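Local coordinates for DUF1881 domain-containing protein (Neurospora crassa, PDB 5Z6D) that is of unknown cellular function but pairs a betagamma-crystallin domain with an Ig-like domain, at an interface that renders its calcium-binding site inoperative, at residues A[54-57]-A[58-61]; A[23-26]-A[27-31]. The protein carries 1 engineered substitution. All blocks are in the same frame, centred on the assembly; numbering follows the deposited sequence.

From the N terminus, interaction 2 comes first. Residues 23-31 form a tight connection that leaves one sheet of the betagamma-crystallin sandwich, where 23-26 pairs with 9-13, and enters the other, where 30-32 pairs with 82-87. Interaction 1 opens later, where strand 50-55 of that second sheet runs out into the loop leading to strand 64-67. Each contact closes a short local turn; the two follow in series and neither nest nor cross. Their centres lie about 18 Å apart, yet they reach the same sheet and touch through packing of W55 on D30. Interaction 2 thus ties the two crystallin sheets together, whereas interaction 1 lies at the calcium site and near strand 131-136.

Interaction 1: A[54-57]-A[58-61]; sequences AWQH and YNET
At H57 and Y58 the backbone leaves the extended course of strand 50-55 and bends, both with psi near zero, before N59 stretches it out again. The bend brings Y58 N back to the side-chain oxygen of Q56, and it donates to Q56 OE1 at 3.0 Å, in the carbonyl plane and on a lone pair. Q56 gets there because CG lies anti to its backbone N (chi1 -176°) and the chain bends at chi2. S81 OG also bonds Q56 OE1, and H57 ND1 bonds the same hydroxyl. Q56 and S81, with D39 and G79, belong to the calcium site of this betagamma-crystallin domain; no calcium is bound here. The rings of H57 and Y58 run side by side, their planes 40° apart and H57 CE1 3.1 Å from Y58 CZ, an oblique fit over one tyrosine face; Y58 OH is tied to V33 O. Across the bend, N59 ND2 sits 3.2 Å from Q56 CG, the two side chains crossing nearly at a right angle, their amide planes 56° apart. N59 OD1 forms an Asx turn with T61 N (3.0 Å) and also accepts from T61 OG1 (2.8 Å), both from the same face.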
loop_
_atom_site.group_PDB
_atom_site.type_symbol
_atom_site.label_atom_id
_atom_site.label_comp_id
_atom_site.label_asym_id
_atom_site.label_seq_id
_atom_site.Cartn_x
_atom_site.Cartn_y
_atom_site.Cartn_z
ATOM N N ALA A 54 5.726 1.007 5.607
ATOM C CA ALA A 54 5.705 -0.228 6.406
ATOM C C ALA A 54 4.411 -1.000 6.160
ATOM O O ALA A 54 3.351 -0.401 6.077
ATOM C CB ALA A 54 5.864 0.100 7.908
ATOM N N TRP A 55 4.491 -2.326 6.035
ATOM C CA TRP A 55 3.293 -3.092 5.765
ATOM C C TRP A 55 3.390 -4.507 6.307
ATOM O O TRP A 55 4.334 -4.865 7.026
ATOM C CB TRP A 55 2.962 -3.079 4.257
ATOM C CG TRP A 55 3.865 -3.823 3.274
ATOM C CD1 TRP A 55 3.592 -5.017 2.670
ATOM C CD2 TRP A 55 5.125 -3.369 2.736
ATOM N NE1 TRP A 55 4.615 -5.347 1.796
ATOM C CE2 TRP A 55 5.562 -4.367 1.826
ATOM C CE3 TRP A 55 5.922 -2.238 2.934
ATOM C CZ2 TRP A 55 6.775 -4.255 1.118
ATOM C CZ3 TRP A 55 7.123 -2.129 2.233
ATOM C CH2 TRP A 55 7.534 -3.133 1.332
ATOM N N GLN A 56 2.370 -5.290 5.986
ATOM C CA GLN A 56 2.196 -6.612 6.553
ATOM C C GLN A 56 2.520 -7.682 5.512
ATOM O O GLN A 56 1.789 -7.849 4.547
ATOM C CB GLN A 56 0.763 -6.761 7.060
ATOM C CG GLN A 56 0.511 -8.063 7.756
ATOM C CD GLN A 56 1.537 -8.325 8.821
ATOM O OE1 GLN A 56 2.402 -9.190 8.667
ATOM N NE2 GLN A 56 1.463 -7.567 9.909
ATOM N N HIS A 57 3.616 -8.404 5.697
ATOM C CA HIS A 57 3.966 -9.385 4.678
ATOM C C HIS A 57 3.592 -10.806 5.094
ATOM O O HIS A 57 3.846 -11.756 4.355
ATOM C CB HIS A 57 5.453 -9.285 4.323
ATOM C CG HIS A 57 6.355 -10.061 5.223
ATOM N ND1 HIS A 57 6.610 -9.691 6.524
ATOM C CD2 HIS A 57 7.092 -11.176 4.996
ATOM C CE1 HIS A 57 7.455 -10.549 7.067
ATOM N NE2 HIS A 57 7.759 -11.462 6.161
ATOM N N TYR A 58 2.957 -10.948 6.255
ATOM C CA TYR A 58 2.488 -12.266 6.704
ATOM C C TYR A 58 1.011 -12.502 6.407
ATOM O O TYR A 58 0.449 -13.525 6.800
ATOM C CB TYR A 58 2.740 -12.449 8.201
ATOM C CG TYR A 58 4.202 -12.571 8.532
ATOM C CD1 TYR A 58 5.021 -13.432 7.813
ATOM C CD2 TYR A 58 4.773 -11.804 9.539
ATOM C CE1 TYR A 58 6.367 -13.542 8.098
ATOM C CE2 TYR A 58 6.122 -11.903 9.832
ATOM C CZ TYR A 58 6.912 -12.777 9.109
ATOM O OH TYR A 58 8.254 -12.884 9.385
ATOM N N ASN A 59 0.378 -11.559 5.723
ATOM C CA ASN A 59 -0.974 -11.788 5.242
ATOM C C ASN A 59 -1.251 -10.954 4.003
ATOM O O ASN A 59 -0.367 -10.246 3.507
ATOM C CB ASN A 59 -2.007 -11.502 6.334
ATOM C CG ASN A 59 -2.006 -10.055 6.791
ATOM O OD1 ASN A 59 -1.941 -9.123 5.987
ATOM N ND2 ASN A 59 -2.095 -9.860 8.106
ATOM N N GLU A 60 -2.474 -11.038 3.507
ATOM C CA GLU A 60 -2.816 -10.353 2.272
ATOM C C GLU A 60 -3.755 -9.164 2.494
ATOM O O GLU A 60 -4.462 -8.737 1.588
ATOM C CB GLU A 60 -3.431 -11.360 1.292
ATOM C CG GLU A 60 -2.412 -12.379 0.798
ATOM C CD GLU A 60 -2.997 -13.403 -0.161
ATOM O OE1 GLU A 60 -4.239 -13.509 -0.245
ATOM O OE2 GLU A 60 -2.204 -14.096 -0.837
ATOM N N THR A 61 -3.747 -8.597 3.697
ATOM C CA THR A 61 -4.658 -7.497 3.994
ATOM C C THR A 61 -4.295 -6.195 3.280
ATOM O O THR A 61 -5.168 -5.356 3.019
ATOM C CB THR A 61 -4.694 -7.199 5.502
ATOM O OG1 THR A 61 -3.391 -6.749 5.917
ATOM C CG2 THR A 61 -5.075 -8.436 6.269
#

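Interaction 2: A[23-26]-A[27-31]; sequences DTYA and VGQDV
Q29 and A26 grip each other twice. Q29 N donates to A26 O at 3.0 Å, while the side-chain oxygen Q29 OE1 accepts from A26 N at 2.9 Å in a nearly straight bond, the donor tilted 29° from the carbonyl plane. A water adds a second donor to Q29 OE1 (2.7 Å) and also donates to T24 O. The Q29 amide comes in at the edge of the Y25 ring, near its plane, with Q29 NE2 3.5 Å from Y25 CD1. Its reach follows from a chain extended beyond CG (chi2 -168°), which carries the amide across to Y25 and A26. Next to it, V31 CG2 packs on Y25 CE1 at 3.7 Å. An alanine at Q29 is likely to leave A26 N without this acceptor and the water without its Q29 OE1 acceptor. Backbone A26 to Q29 is a type II beta turn, with G28 at a positive phi where a CB would jam against the preceding carbonyl. The turn carries the chain between sheets as in betagamma-crystallins, where the third strand of the first Greek key joins the sheet of the second. Further out, Y25 is positioned by an edge-to-face contact with F83 and by its hydroxyl bonded to Y41 OH, and D30 makes salt bridges to R82 and R84 of strand 82-87.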
loop_
_atom_site.group_PDB
_atom_site.type_symbol
_atom_site.label_atom_id
_atom_site.label_comp_id
_atom_site.label_asym_id
_atom_site.label_seq_id
_atom_site.Cartn_x
_atom_site.Cartn_y
_atom_site.Cartn_z
ATOM N N ASP A 23 18.993 1.690 15.443
ATOM C CA ASP A 23 19.489 1.016 14.243
ATOM C C ASP A 23 19.222 1.884 13.012
ATOM O O ASP A 23 18.080 2.260 12.741
ATOM C CB ASP A 23 18.829 -0.351 14.084
ATOM C CG ASP A 23 19.182 -1.303 15.205
ATOM O OD1 ASP A 23 20.207 -1.073 15.885
ATOM O OD2 ASP A 23 18.440 -2.291 15.403
ATOM N N THR A 24 20.277 2.203 12.273
ATOM C CA THR A 24 20.166 3.074 11.107
ATOM C C THR A 24 19.904 2.283 9.820
ATOM O O THR A 24 20.504 1.230 9.596
ATOM C CB THR A 24 21.437 3.920 10.944
ATOM O OG1 THR A 24 21.683 4.643 12.157
ATOM C CG2 THR A 24 21.303 4.902 9.791
ATOM N N TYR A 25 19.004 2.800 8.985
ATOM C CA TYR A 25 18.671 2.192 7.694
ATOM C C TYR A 25 18.710 3.231 6.559
ATOM O O TYR A 25 18.341 4.391 6.745
ATOM C CB TYR A 25 17.294 1.524 7.760
ATOM C CG TYR A 25 17.201 0.368 8.742
ATOM C CD1 TYR A 25 17.414 -0.943 8.331
ATOM C CD2 TYR A 25 16.874 0.592 10.076
ATOM C CE1 TYR A 25 17.315 -1.997 9.220
ATOM C CE2 TYR A 25 16.769 -0.455 10.979
ATOM C CZ TYR A 25 17.007 -1.744 10.553
ATOM O OH TYR A 25 16.903 -2.781 11.445
ATOM N N ALA A 26 19.137 2.811 5.369
ATOM C CA ALA A 26 19.301 3.739 4.251
ATOM C C ALA A 26 18.222 3.584 3.189
ATOM O O ALA A 26 17.601 2.530 3.085
ATOM C CB ALA A 26 20.678 3.542 3.605
ATOM N N VAL A 27 18.027 4.626 2.391
ATOM C CA VAL A 27 17.127 4.561 1.248
ATOM C C VAL A 27 17.521 3.384 0.364
ATOM O O VAL A 27 18.713 3.176 0.088
ATOM C CB VAL A 27 17.147 5.858 0.453
ATOM C CG1 VAL A 27 16.473 5.671 -0.892
ATOM C CG2 VAL A 27 16.437 6.955 1.256
ATOM N N GLY A 28 16.527 2.603 -0.049
ATOM C CA GLY A 28 16.790 1.372 -0.782
ATOM C C GLY A 28 16.711 0.095 0.044
ATOM O O GLY A 28 16.649 -1.006 -0.511
ATOM N N GLN A 29 16.761 0.203 1.364
ATOM C CA GLN A 29 16.667 -0.988 2.195
ATOM C C GLN A 29 15.244 -1.442 2.379
ATOM O O GLN A 29 14.337 -0.650 2.657
ATOM C CB GLN A 29 17.304 -0.776 3.572
ATOM C CG GLN A 29 18.831 -0.841 3.550
ATOM C CD GLN A 29 19.414 -0.915 4.948
ATOM O OE1 GLN A 29 19.938 0.075 5.472
ATOM N NE2 GLN A 29 19.309 -2.074 5.566
ATOM N N ASP A 30 15.076 -2.745 2.219
ATOM C CA ASP A 30 13.808 -3.422 2.388
ATOM C C ASP A 30 14.037 -4.471 3.457
ATOM O O ASP A 30 14.892 -5.345 3.301
ATOM C CB ASP A 30 13.370 -4.038 1.062
ATOM C CG ASP A 30 11.977 -4.634 1.108
ATOM O OD1 ASP A 30 11.681 -5.427 2.023
ATOM O OD2 ASP A 30 11.175 -4.314 0.202
ATOM N N VAL A 31 13.293 -4.368 4.550
ATOM C CA VAL A 31 13.552 -5.155 5.741
ATOM C C VAL A 31 12.309 -5.904 6.214
ATOM O O VAL A 31 11.249 -5.304 6.431
ATOM C CB VAL A 31 14.053 -4.267 6.890
ATOM C CG1 VAL A 31 14.220 -5.091 8.155
ATOM C CG2 VAL A 31 15.350 -3.565 6.496
HETATM O O HOH W 1 21.145 -0.946 7.673
#